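4-hydroxybutyrate CoA-transferase (Porphyromonas gingivalis, PDB 3EH7) probably transfers coenzyme A between carboxylic acids, with acetate or acetyl-CoA as a likely partner. Local coordinates at residues V122-L127 with L154-I159; N133-F138 with L171-K176; T272-S277 with P288-Y293; N314-I319 with M358-T363; V325-I330 with A381-R386. All blocks are in the same frame, centred on the assembly; numbering follows the deposited sequence. Where two conformers were deposited one is given.

Interaction 1: residues V122-L127 with L154-I159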
# COMPACT_ATOMS: atom_id res chain seq x y z
N VAL A 122 20.73 11.79 18.50
CA VAL A 122 21.50 10.85 19.30
C VAL A 122 20.97 9.44 19.08
O VAL A 122 19.76 9.22 19.09
CB VAL A 122 21.43 11.21 20.78
CG1 VAL A 122 22.24 10.23 21.62
CG2 VAL A 122 21.95 12.61 20.99
N ALA A 123 21.88 8.49 18.83
CA ALA A 123 21.54 7.08 18.73
C ALA A 123 22.23 6.40 19.90
O ALA A 123 23.45 6.49 20.04
CB ALA A 123 22.03 6.47 17.41
N ILE A 124 21.45 5.74 20.76
CA ILE A 124 22.03 4.91 21.80
C ILE A 124 21.74 3.48 21.38
O ILE A 124 20.59 3.02 21.45
CB ILE A 124 21.48 5.20 23.20
CG1 ILE A 124 21.47 6.70 23.49
CG2 ILE A 124 22.37 4.56 24.25
CD1 ILE A 124 20.97 7.04 24.90
N VAL A 125 22.78 2.78 20.91
CA VAL A 125 22.61 1.43 20.45
C VAL A 125 23.37 0.42 21.31
O VAL A 125 24.53 0.65 21.66
CB VAL A 125 22.94 1.29 18.94
CG1 VAL A 125 21.90 2.06 18.12
CG2 VAL A 125 24.38 1.73 18.61
N GLN A 126 22.71 -0.69 21.62
CA GLN A 126 23.36 -1.81 22.25
C GLN A 126 24.08 -2.70 21.22
O GLN A 126 23.54 -3.01 20.16
CB GLN A 126 22.39 -2.61 23.10
CG GLN A 126 23.11 -3.62 23.95
CD GLN A 126 22.22 -4.57 24.70
OE1 GLN A 126 22.73 -5.52 25.29
NE2 GLN A 126 20.91 -4.31 24.72
N LEU A 127 25.32 -3.08 21.54
CA LEU A 127 26.18 -3.82 20.62
C LEU A 127 26.88 -4.99 21.30
O LEU A 127 27.05 -5.03 22.52
CB LEU A 127 27.24 -2.89 20.04
CG LEU A 127 26.82 -1.58 19.35
CD1 LEU A 127 28.04 -0.65 19.22
CD2 LEU A 127 26.17 -1.82 17.97
N LEU A 154 25.40 12.16 17.15
CA LEU A 154 26.11 11.58 18.31
C LEU A 154 25.67 10.14 18.49
O LEU A 154 24.47 9.85 18.46
CB LEU A 154 25.81 12.38 19.59
CG LEU A 154 26.47 11.96 20.92
CD1 LEU A 154 27.96 12.32 21.00
CD2 LEU A 154 25.74 12.59 22.10
N VAL A 155 26.63 9.25 18.65
CA VAL A 155 26.38 7.85 18.76
C VAL A 155 27.02 7.34 20.04
O VAL A 155 28.24 7.50 20.27
CB VAL A 155 26.94 7.06 17.53
CG1 VAL A 155 26.62 5.57 17.66
CG2 VAL A 155 26.35 7.62 16.22
N ILE A 156 26.17 6.76 20.88
CA ILE A 156 26.59 6.06 22.09
C ILE A 156 26.37 4.57 21.85
O ILE A 156 25.24 4.14 21.55
CB ILE A 156 25.76 6.47 23.32
CG1 ILE A 156 25.88 7.97 23.55
CG2 ILE A 156 26.20 5.67 24.55
CD1 ILE A 156 24.78 8.53 24.44
N GLY A 157 27.45 3.80 21.96
CA GLY A 157 27.41 2.36 21.83
C GLY A 157 27.49 1.72 23.19
O GLY A 157 28.48 1.91 23.91
N GLU A 158 26.47 0.95 23.55
CA GLU A 158 26.47 0.22 24.82
C GLU A 158 26.92 -1.20 24.54
O GLU A 158 26.14 -2.01 24.04
CB GLU A 158 25.06 0.23 25.44
CG GLU A 158 24.99 -0.41 26.82
CD GLU A 158 23.73 -0.06 27.58
OE1 GLU A 158 23.45 1.14 27.77
OE2 GLU A 158 23.01 -0.99 28.00
N ILE A 159 28.18 -1.49 24.84
CA ILE A 159 28.75 -2.80 24.53
C ILE A 159 28.51 -3.79 25.68
O ILE A 159 29.11 -3.72 26.75
CB ILE A 159 30.25 -2.73 24.17
CG1 ILE A 159 30.45 -1.78 22.99
CG2 ILE A 159 30.78 -4.10 23.82
CD1 ILE A 159 31.87 -1.85 22.36

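Interaction 2: residues N133-F138 with L171-K176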
# COMPACT_ATOMS: atom_id res chain seq x y z
N ASN A 133 38.71 -7.20 14.11
CA ASN A 133 38.77 -6.11 13.13
C ASN A 133 38.15 -4.79 13.61
O ASN A 133 38.18 -3.80 12.89
CB ASN A 133 38.06 -6.58 11.87
CG ASN A 133 38.74 -7.78 11.25
OD1 ASN A 133 39.93 -8.02 11.50
ND2 ASN A 133 38.02 -8.51 10.41
N GLY A 134 37.62 -4.80 14.83
CA GLY A 134 37.06 -3.62 15.46
C GLY A 134 35.59 -3.41 15.12
O GLY A 134 35.06 -2.34 15.35
N TYR A 135 34.95 -4.44 14.60
CA TYR A 135 33.53 -4.37 14.30
C TYR A 135 32.66 -4.97 15.41
O TYR A 135 32.91 -6.07 15.88
CB TYR A 135 33.23 -5.07 12.97
CG TYR A 135 33.63 -4.27 11.75
CD1 TYR A 135 32.76 -3.36 11.20
CD2 TYR A 135 34.88 -4.41 11.17
CE1 TYR A 135 33.12 -2.61 10.13
CE2 TYR A 135 35.25 -3.67 10.08
CZ TYR A 135 34.37 -2.79 9.55
OH TYR A 135 34.69 -2.03 8.45
N CYS A 136 31.66 -4.20 15.83
CA CYS A 136 30.62 -4.67 16.76
C CYS A 136 29.40 -5.00 15.96
O CYS A 136 29.08 -4.31 14.99
CB CYS A 136 30.21 -3.57 17.70
SG CYS A 136 31.51 -3.00 18.76
N SER A 137 28.68 -6.02 16.41
CA SER A 137 27.38 -6.35 15.88
C SER A 137 26.25 -5.61 16.62
O SER A 137 26.34 -5.32 17.80
CB SER A 137 27.17 -7.86 15.96
OG SER A 137 25.85 -8.25 15.65
N PHE A 138 25.16 -5.31 15.90
CA PHE A 138 23.96 -4.77 16.53
C PHE A 138 23.16 -5.88 17.24
O PHE A 138 22.09 -5.63 17.78
CB PHE A 138 23.10 -4.01 15.51
CG PHE A 138 23.72 -2.72 15.05
CD1 PHE A 138 24.60 -2.69 13.97
CD2 PHE A 138 23.42 -1.52 15.71
CE1 PHE A 138 25.20 -1.49 13.56
CE2 PHE A 138 24.01 -0.30 15.29
CZ PHE A 138 24.90 -0.29 14.20
N LEU A 171 26.78 -4.90 11.30
CA LEU A 171 28.02 -4.49 11.96
C LEU A 171 28.22 -3.00 11.88
O LEU A 171 27.66 -2.33 11.02
CB LEU A 171 29.23 -5.17 11.33
CG LEU A 171 29.29 -6.70 11.34
CD1 LEU A 171 30.50 -7.14 10.56
CD2 LEU A 171 29.31 -7.29 12.76
N ILE A 172 29.05 -2.50 12.78
CA ILE A 172 29.49 -1.12 12.75
C ILE A 172 30.89 -1.10 13.35
O ILE A 172 31.17 -1.81 14.34
CB ILE A 172 28.51 -0.18 13.52
CG1 ILE A 172 28.88 1.28 13.31
CG2 ILE A 172 28.44 -0.55 15.04
CD1 ILE A 172 27.89 2.26 13.91
N HIS A 173 31.77 -0.33 12.74
CA HIS A 173 33.09 -0.19 13.26
C HIS A 173 33.06 0.67 14.51
O HIS A 173 32.37 1.69 14.57
CB HIS A 173 34.02 0.43 12.24
CG HIS A 173 35.46 0.20 12.55
ND1 HIS A 173 36.21 1.07 13.31
CD2 HIS A 173 36.28 -0.82 12.22
CE1 HIS A 173 37.43 0.60 13.43
NE2 HIS A 173 37.50 -0.55 12.78
N ILE A 174 33.87 0.26 15.48
CA ILE A 174 33.88 0.83 16.80
C ILE A 174 34.34 2.28 16.78
O ILE A 174 34.02 3.04 17.69
CB ILE A 174 34.77 -0.02 17.72
CG1 ILE A 174 34.59 0.35 19.19
CG2 ILE A 174 36.26 0.05 17.29
CD1 ILE A 174 35.12 -0.76 20.12
N SER A 175 35.06 2.67 15.72
CA SER A 175 35.56 4.05 15.54
C SER A 175 34.41 5.02 15.27
O SER A 175 34.58 6.21 15.43
CB SER A 175 36.57 4.11 14.38
OG SER A 175 35.90 3.98 13.13
N LYS A 176 33.24 4.51 14.86
CA LYS A 176 32.08 5.38 14.67
C LYS A 176 31.40 5.79 15.99
O LYS A 176 30.52 6.61 15.96
CB LYS A 176 31.03 4.71 13.79
CG LYS A 176 31.55 4.22 12.45
CD LYS A 176 32.07 5.33 11.59
CE LYS A 176 30.94 6.17 11.04
NZ LYS A 176 31.53 7.02 9.96
O HOH W 1 40.13 -1.62 13.02

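Interaction 3: residues T272-S277 with P288-Y293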
# COMPACT_ATOMS: atom_id res chain seq x y z
N THR A 272 14.87 -8.75 10.83
CA THR A 272 15.43 -7.42 11.10
C THR A 272 15.64 -7.18 12.58
O THR A 272 16.50 -6.40 12.94
CB THR A 272 14.63 -6.29 10.39
OG1 THR A 272 15.43 -5.11 10.31
CG2 THR A 272 13.27 -5.98 11.06
N PHE A 273 14.90 -7.89 13.45
CA PHE A 273 15.15 -7.90 14.90
C PHE A 273 14.70 -9.25 15.49
O PHE A 273 13.99 -10.04 14.83
CB PHE A 273 14.56 -6.67 15.63
CG PHE A 273 13.06 -6.74 15.93
CD1 PHE A 273 12.12 -6.37 14.95
CD2 PHE A 273 12.60 -7.14 17.17
CE1 PHE A 273 10.74 -6.42 15.20
CE2 PHE A 273 11.19 -7.22 17.44
CZ PHE A 273 10.27 -6.84 16.46
N LEU A 274 15.16 -9.53 16.71
CA LEU A 274 14.90 -10.82 17.37
C LEU A 274 14.57 -10.59 18.82
O LEU A 274 15.07 -9.64 19.43
CB LEU A 274 16.13 -11.72 17.32
CG LEU A 274 16.64 -12.07 15.93
CD1 LEU A 274 17.99 -12.73 16.01
CD2 LEU A 274 15.61 -12.94 15.17
N MSE A 275 13.69 -11.44 19.35
CA MSE A 275 13.38 -11.44 20.78
C MSE A 275 12.85 -12.81 21.20
O MSE A 275 12.08 -13.43 20.47
CB MSE A 275 12.34 -10.36 21.10
CG MSE A 275 11.94 -10.34 22.56
SE MSE A 275 11.08 -8.69 23.07
CE MSE A 275 10.93 -7.87 21.33
N GLY A 276 13.27 -13.28 22.37
CA GLY A 276 12.83 -14.58 22.86
C GLY A 276 13.51 -14.91 24.15
O GLY A 276 13.89 -14.01 24.88
N SER A 277 13.69 -16.19 24.43
CA SER A 277 14.31 -16.62 25.66
C SER A 277 15.82 -16.52 25.53
O SER A 277 16.37 -16.31 24.44
CB SER A 277 13.93 -18.07 25.99
OG SER A 277 14.58 -18.96 25.11
N PRO A 288 25.94 -18.51 11.56
CA PRO A 288 25.85 -17.88 10.24
C PRO A 288 24.57 -18.20 9.47
O PRO A 288 24.35 -17.61 8.42
CB PRO A 288 27.07 -18.43 9.49
CG PRO A 288 27.45 -19.67 10.19
CD PRO A 288 26.94 -19.59 11.61
N ASP A 289 23.74 -19.12 9.95
CA ASP A 289 22.47 -19.39 9.30
C ASP A 289 21.41 -18.35 9.68
O ASP A 289 20.32 -18.41 9.16
CB ASP A 289 21.96 -20.78 9.67
CG ASP A 289 22.87 -21.89 9.15
OD1 ASP A 289 23.59 -21.64 8.17
OD2 ASP A 289 22.87 -22.99 9.73
N VAL A 290 21.73 -17.45 10.62
CA VAL A 290 20.84 -16.37 11.02
C VAL A 290 21.46 -15.08 10.54
O VAL A 290 22.61 -14.78 10.88
CB VAL A 290 20.68 -16.28 12.56
CG1 VAL A 290 19.77 -15.09 12.94
CG2 VAL A 290 20.13 -17.58 13.14
N GLU A 291 20.70 -14.32 9.73
CA GLU A 291 21.19 -13.08 9.19
C GLU A 291 20.18 -11.97 9.42
O GLU A 291 19.01 -12.08 9.01
CB GLU A 291 21.53 -13.24 7.69
CG GLU A 291 22.75 -14.09 7.47
CD GLU A 291 23.13 -14.28 6.01
OE1 GLU A 291 22.37 -13.87 5.10
OE2 GLU A 291 24.18 -14.91 5.77
N LEU A 292 20.61 -10.93 10.13
CA LEU A 292 19.81 -9.73 10.25
C LEU A 292 20.28 -8.68 9.27
O LEU A 292 21.48 -8.55 9.01
CB LEU A 292 19.82 -9.14 11.65
CG LEU A 292 19.23 -9.96 12.80
CD1 LEU A 292 18.77 -9.09 13.98
CD2 LEU A 292 18.13 -10.94 12.31
N TYR A 293 19.30 -7.95 8.71
CA TYR A 293 19.54 -6.79 7.85
C TYR A 293 18.66 -5.65 8.33
O TYR A 293 17.65 -5.86 9.01
CB TYR A 293 19.19 -7.11 6.40
CG TYR A 293 19.93 -8.26 5.80
CD1 TYR A 293 19.52 -9.57 6.01
CD2 TYR A 293 21.06 -8.05 4.99
CE1 TYR A 293 20.20 -10.64 5.44
CE2 TYR A 293 21.76 -9.08 4.44
CZ TYR A 293 21.33 -10.38 4.64
OH TYR A 293 22.06 -11.43 4.08

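Interaction 4: residues N314-I319 with M358-T363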
# COMPACT_ATOMS: atom_id res chain seq x y z
N ASN A 314 -0.17 -12.14 10.73
CA ASN A 314 -0.21 -11.03 11.67
C ASN A 314 -1.60 -10.95 12.32
O ASN A 314 -2.56 -11.53 11.84
CB ASN A 314 0.10 -9.71 10.94
CG ASN A 314 1.50 -9.70 10.32
OD1 ASN A 314 2.52 -9.57 11.02
ND2 ASN A 314 1.54 -9.85 9.04
N SER A 315 -1.68 -10.23 13.44
CA SER A 315 -2.94 -9.98 14.12
C SER A 315 -3.26 -8.50 14.06
O SER A 315 -2.43 -7.69 13.62
CB SER A 315 -2.82 -10.41 15.57
OG SER A 315 -2.52 -11.78 15.57
N CYS A 316 -4.49 -8.16 14.43
CA CYS A 316 -4.91 -6.77 14.47
C CYS A 316 -5.96 -6.60 15.60
O CYS A 316 -6.31 -7.58 16.24
CB CYS A 316 -5.45 -6.38 13.09
SG CYS A 316 -6.86 -7.37 12.65
N ILE A 317 -6.41 -5.39 15.85
CA ILE A 317 -7.39 -5.10 16.91
C ILE A 317 -8.79 -5.36 16.41
O ILE A 317 -9.61 -5.97 17.10
CB ILE A 317 -7.31 -3.61 17.38
CG1 ILE A 317 -5.91 -3.30 17.92
CG2 ILE A 317 -8.40 -3.25 18.42
CD1 ILE A 317 -5.39 -4.27 18.98
N GLU A 318 -9.10 -4.87 15.20
CA GLU A 318 -10.43 -5.10 14.64
C GLU A 318 -10.39 -5.05 13.12
O GLU A 318 -9.46 -4.47 12.52
CB GLU A 318 -11.47 -4.12 15.20
CG GLU A 318 -11.21 -2.67 14.83
CD GLU A 318 -12.18 -1.66 15.45
OE1 GLU A 318 -13.20 -2.02 16.08
OE2 GLU A 318 -11.92 -0.45 15.26
N ILE A 319 -11.40 -5.67 12.52
CA ILE A 319 -11.63 -5.65 11.09
C ILE A 319 -13.11 -5.42 10.84
O ILE A 319 -13.98 -6.01 11.52
CB ILE A 319 -11.10 -6.91 10.38
CG1 ILE A 319 -11.46 -6.88 8.89
CG2 ILE A 319 -11.71 -8.16 10.95
CD1 ILE A 319 -10.66 -7.79 8.06
N MSE A 358 -4.59 -12.38 8.32
CA MSE A 358 -4.89 -11.64 9.54
C MSE A 358 -5.56 -12.67 10.49
O MSE A 358 -6.68 -13.05 10.28
CB MSE A 358 -5.83 -10.48 9.24
CG MSE A 358 -5.18 -9.35 8.38
SE MSE A 358 -3.72 -8.53 9.40
CE MSE A 358 -2.85 -7.63 7.94
N ALA A 359 -4.81 -13.13 11.48
CA ALA A 359 -5.20 -14.18 12.42
C ALA A 359 -5.52 -13.53 13.77
O ALA A 359 -4.64 -12.91 14.43
CB ALA A 359 -4.07 -15.18 12.59
N ILE A 360 -6.79 -13.62 14.15
CA ILE A 360 -7.28 -12.91 15.32
C ILE A 360 -8.31 -13.74 16.08
O ILE A 360 -9.03 -14.54 15.46
CB ILE A 360 -7.92 -11.56 14.94
CG1 ILE A 360 -8.93 -11.74 13.81
CG2 ILE A 360 -6.84 -10.59 14.51
CD1 ILE A 360 -9.87 -10.60 13.70
N PRO A 361 -8.35 -13.57 17.41
CA PRO A 361 -9.47 -14.06 18.20
C PRO A 361 -10.72 -13.35 17.71
O PRO A 361 -10.65 -12.17 17.35
CB PRO A 361 -9.13 -13.61 19.62
CG PRO A 361 -7.74 -13.23 19.61
CD PRO A 361 -7.38 -12.84 18.24
N SER A 362 -11.85 -14.03 17.68
CA SER A 362 -13.07 -13.42 17.17
C SER A 362 -13.60 -12.35 18.14
O SER A 362 -14.44 -11.51 17.75
CB SER A 362 -14.14 -14.46 16.87
OG SER A 362 -14.64 -15.07 18.05
N THR A 363 -13.12 -12.37 19.38
CA THR A 363 -13.65 -11.46 20.41
C THR A 363 -12.53 -10.77 21.16
O THR A 363 -11.36 -11.12 21.04
CB THR A 363 -14.56 -12.19 21.45
OG1 THR A 363 -13.76 -13.07 22.25
CG2 THR A 363 -15.70 -12.99 20.78

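Interaction 5: residues V325-I330 with A381-R386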
# COMPACT_ATOMS: atom_id res chain seq x y z
N VAL A 325 -8.63 -3.06 8.10
CA VAL A 325 -7.90 -3.63 9.21
C VAL A 325 -7.32 -2.51 10.04
O VAL A 325 -6.65 -1.61 9.51
CB VAL A 325 -6.74 -4.51 8.71
CG1 VAL A 325 -5.74 -4.89 9.87
CG2 VAL A 325 -7.31 -5.76 8.01
N VAL A 326 -7.63 -2.53 11.33
CA VAL A 326 -7.06 -1.59 12.29
C VAL A 326 -6.14 -2.38 13.21
O VAL A 326 -6.56 -3.32 13.89
CB VAL A 326 -8.16 -0.93 13.10
CG1 VAL A 326 -7.59 -0.05 14.19
CG2 VAL A 326 -9.09 -0.14 12.16
N SER A 327 -4.88 -1.98 13.22
CA SER A 327 -3.88 -2.56 14.08
C SER A 327 -3.08 -1.43 14.75
O SER A 327 -2.32 -0.74 14.10
CB SER A 327 -2.97 -3.42 13.24
OG SER A 327 -2.04 -4.03 14.09
N GLU A 328 -3.28 -1.25 16.05
CA GLU A 328 -2.58 -0.21 16.81
C GLU A 328 -1.97 -0.89 18.06
O GLU A 328 -2.21 -2.07 18.32
CB GLU A 328 -3.56 0.95 17.16
CG GLU A 328 -4.16 1.78 15.91
CD GLU A 328 -5.51 2.56 16.22
OE1 GLU A 328 -6.27 2.12 17.14
OE2 GLU A 328 -5.84 3.58 15.57
N CYS A 329 -1.13 -0.16 18.80
CA CYS A 329 -0.60 -0.67 20.08
C CYS A 329 -1.69 -0.98 21.12
O CYS A 329 -1.67 -2.05 21.71
CB CYS A 329 0.37 0.33 20.72
SG CYS A 329 2.08 0.19 20.15
N ILE A 330 -2.59 -0.02 21.36
CA ILE A 330 -3.63 -0.14 22.42
C ILE A 330 -4.58 -1.30 22.13
O ILE A 330 -5.23 -1.33 21.08
CB ILE A 330 -4.50 1.14 22.59
CG1 ILE A 330 -3.67 2.29 23.18
CG2 ILE A 330 -5.72 0.85 23.48
CD1 ILE A 330 -4.32 3.67 23.02
N ALA A 381 -7.28 4.34 13.23
CA ALA A 381 -6.42 4.40 12.05
C ALA A 381 -6.39 3.06 11.32
O ALA A 381 -5.96 2.04 11.89
CB ALA A 381 -5.03 4.83 12.43
N VAL A 382 -6.90 3.05 10.09
CA VAL A 382 -6.74 1.92 9.21
C VAL A 382 -5.25 1.68 8.93
O VAL A 382 -4.51 2.62 8.65
CB VAL A 382 -7.57 2.10 7.89
CG1 VAL A 382 -7.27 0.96 6.92
CG2 VAL A 382 -9.08 2.16 8.21
N THR A 383 -4.80 0.43 9.04
CA THR A 383 -3.40 0.12 8.83
C THR A 383 -3.17 -0.80 7.65
O THR A 383 -2.06 -0.81 7.08
CB THR A 383 -2.69 -0.42 10.10
OG1 THR A 383 -3.39 -1.56 10.60
CG2 THR A 383 -2.66 0.69 11.20
N THR A 384 -4.19 -1.55 7.26
CA THR A 384 -4.17 -2.30 6.00
C THR A 384 -5.49 -2.04 5.28
O THR A 384 -6.54 -2.16 5.88
CB THR A 384 -3.93 -3.82 6.25
OG1 THR A 384 -2.62 -4.00 6.83
CG2 THR A 384 -3.97 -4.59 4.98
N LEU A 385 -5.43 -1.67 3.99
CA LEU A 385 -6.59 -1.18 3.24
C LEU A 385 -7.54 -2.33 2.92
O LEU A 385 -7.11 -3.48 2.72
CB LEU A 385 -6.14 -0.51 1.92
CG LEU A 385 -5.29 0.78 2.03
CD1 LEU A 385 -4.54 1.09 0.71
CD2 LEU A 385 -6.20 1.95 2.45
N ARG A 386 -8.83 -2.05 2.82
CA ARG A 386 -9.76 -3.11 2.44
C ARG A 386 -9.39 -3.74 1.08
O ARG A 386 -9.61 -4.93 0.85
CB ARG A 386 -11.21 -2.62 2.44
CG ARG A 386 -11.56 -1.79 1.25
CD ARG A 386 -13.01 -1.31 1.19
NE ARG A 386 -13.11 -0.38 0.07
CZ ARG A 386 -14.23 0.12 -0.43
NH1 ARG A 386 -15.42 -0.19 0.09
NH2 ARG A 386 -14.15 0.94 -1.45

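Interaction 1: residues V122-L127 with L154-I159
Val-122 to Leu-127 and Leu-154 to Ile-159 are neighbouring parallel strands in the six-stranded parallel sheet of the Rossmann-like N-terminal part. They run in register, at 27° to each other. The chain between them includes helix 145-151, as in a beta-alpha-beta crossover, with strand 135-137 inserted.

Five backbone hydrogen bonds join the pair. Ala-123 and Val-125 use both N and O. The shortest runs from Glu-158 N to Val-125 O, 2.7 Å. CA-H...O contacts fill in between, the closest from Val-122 CA to Leu-154 O at 3.2 Å.

Apolar contact is concentrated on the face of Val-122, Ile-124, Leu-154 and Ile-156. Ile-124 and Ile-156 lie side by side and point the same way. Ile-156 CD1 touches Ile-124 CG1 at 3.9 Å. Val-122 CG2 meets Leu-154 CD2 at the same distance. Cys-43 of helix 41-49 covers both isoleucines.

The polar ends of this face look beyond the strands. With CG anti to the backbone N (chi1 -170°), Gln-126 lays CG 3.4 Å from Glu-158 O. Its amide bonds to Asn-160 and to Gly-38 O. Three hydrogen bonds grip the Glu-158 carboxylate, from Ser-42 N, Cys-43 N and Tyr-185 OH.

On the face of Ala-123 and Val-125, Leu-127 CD1 rests 4.0 Å from Gly-157 CA.

Interaction 2: residues N133-F138 with L171-K176
Tyr-135 to Ser-137 pairs with Leu-171 to His-173 in a small antiparallel sheet. It packs on strands 122-127 and 154-160 of the parallel sheet. Cys-136 and Ile-172 are the hydrogen-bonded pair. Each N reaches the other's O at 2.9 Å. A further bond runs from Ile-174 N to Gly-134 O.

The partly exposed face carries a T-shaped (edge-to-face) pair. The edge of His-173 points at one face of the Tyr-135 ring, with the planes at 87°. His-173 CD2 is 3.7 Å from Tyr-135 CE2, and CB adds a CH-pi contact. A chi1 of -162° swings the imidazole of His-173 away from its own backbone N and out over the tyrosine. Both nitrogens have partners. ND1 accepts from Ser-175 N and OG, each tilted from the ring plane. NE2 bonds weakly to Asn-133 O, and a water joins the same two atoms. Gly-134 O lies over one imidazole face.

The two-stranded unit turns its other face inward. Phe-138 CE1 lies 3.6 Å from Ile-172 CB. Leu-171 O sits at the ring edge, in its plane. Leu-127 and, from helix 145-151, Ala-149 pack on both Phe-138 and Ile-172.

Interaction 3: residues T272-S277 with P288-Y293
Leu-274 and Leu-292 meet at one end of a beta-alpha-beta crossover. The chain leaves strand 269-271, runs through helix 278-284 and returns as the parallel strand 290-292 of the large mixed sheet. Residues 272-274 therefore continue just beyond one strand and turn across the other.

The two leucines point toward each other's segment and cross at a slant. Leu-292 CD2 touches Leu-274 CG at 4.1 Å. Its other branch, CD1, reaches the backbone, 3.7 Å from Thr-272 O and 3.9 Å from Phe-273 CA. Leu-274 CD1 also touches Val-290 CG1 at 4.3 Å. Phe-244 and Ile-284 pack on both Leu-274 and Val-290, so helix 278-284 lies over this apolar patch.

Phe-273 and Tyr-293 point away from the contact. The Phe-273 ring makes an edge-to-face pair with His-35. Tyr-293 OH bonds to Glu-291 OE1 from above the carboxylate plane, and OE2 has a salt bridge to Lys-268.

The polar link lies beyond the leucines. Chi1 of Thr-272 (-161°) sets OG1 opposite the backbone N, within reach of the Tyr-293 carbonyl. The hydroxyl OG1 of Thr-272 donates to Tyr-293 O at 2.7 Å, in the carbonyl plane.

Interaction 4: residues N314-I319 with M358-T363
Ile-360 carries much of this contact with residues 315 to 319, and its two branches do different work. From CB, the short branch CG2 is anti to the carbonyl carbon and lies against the backbone of Cys-316. It is 3.4 Å from Cys-316 N and 3.5 Å from Cys-316 O. The same methyl touches Cys-316 SG at 3.7 Å and also meets Ser-315 CA. The longer branch starts with CG1 set between the backbone N and the carbonyl carbon (chi1 50°). It runs on extended to CD1. At this tip Ile-360 CD1 meets Ile-319 CG2 at 4.1 Å, and the two isoleucines cross at about a right angle.

Just before Ile-360 the two segments are parallel strands. Asn-314 pairs with selenomethionine Met-358. Asn-314 O accepts a hydrogen bond from Ala-359 N at 2.8 Å, at an N-H...O angle of 162°. The Ser-315 side chain takes over one residue later. Its OG donates to Ala-359 O at 2.7 Å, almost in line with the C=O bond. A side-chain bond thus follows where the strand pairing ends.

Asn-314 and Met-358 turn their side chains to one face. Gln-341 of helix 341-350 packs on both, and Asn-314 OD1 bonds to Gln-217. Ile-223 of helix 222-229 touches Ser-315 and Ala-359. The pair lies where strands 310-314 and 355-359 of the large mixed sheet end. Beyond it, residues 318-320 enter a small sheet. Ile-317 and Glu-318 form a classic beta bulge there, opposite Val-326.

Interaction 5: residues V325-I330 with A381-R386
Val-325 pairs antiparallel with Thr-384 across a classic beta bulge, in which Thr-383 and Thr-384 both face Val-325. Val-325 O receives Thr-383 N at 2.8 Å and, more weakly, Thr-384 N at 3.3 Å. Val-325 N donates back to Thr-384 O at 3.2 Å.

Val-325 and Thr-384 lay their side chains alongside each other, pointing the same way, with the two CB atoms 3.8 Å apart. Thr-383 instead points at the other segment. Its OG1 sits between the backbone N and the carbonyl carbon (chi1 56°), which brings it to Ser-327 N at 3.0 Å in a weak, bent bond. Its methyl CG2 rests 3.3 Å from Ser-327 O. Val-326 CG1 lies against Ala-381 O.

Glu-328 reaches across to the start of the other segment. Its OE2 takes Ala-381 N at 2.9 Å, nearly straight at 168° but from above the carboxylate plane. The bond adds a side-chain link beyond the strand pairing.

Val-326 pairs on its other side with Ile-317 and Glu-318, so strand 325-326 is internal to the small mixed sheet. Helix 341-350 packs on Val-325 and Thr-384, and its Gln-341 bonds to Ser-327 OG. A disulfide from Cys-329 to Cys-64 ties the loop after the strand to the N-terminal part. Strand 382-384 borders the second subunit: Val-382 N bonds to Gln-324 of that chain and Val-382 packs on its counterpart there.

From the N terminus, the chain first builds interactions 1 and 2. Their segments alternate, so the two loops cross. They touch where Leu-127 and Ile-159 pack against Cys-136 and Phe-138, seating the small antiparallel sheet on the parallel one. Interaction 3 opens only after both have closed. It closes a short helical loop at the large mixed sheet, its nearest atoms about 6 Å from those of interaction 2. Interactions 4 and 5 come last, on the opposite side of the chain's centre from interaction 2. They also cross, and strands 318-320 and 325-326 are neighbours that join them. Interaction 4 starts in the large sheet, and interaction 5 extends the connection to the subunit boundary.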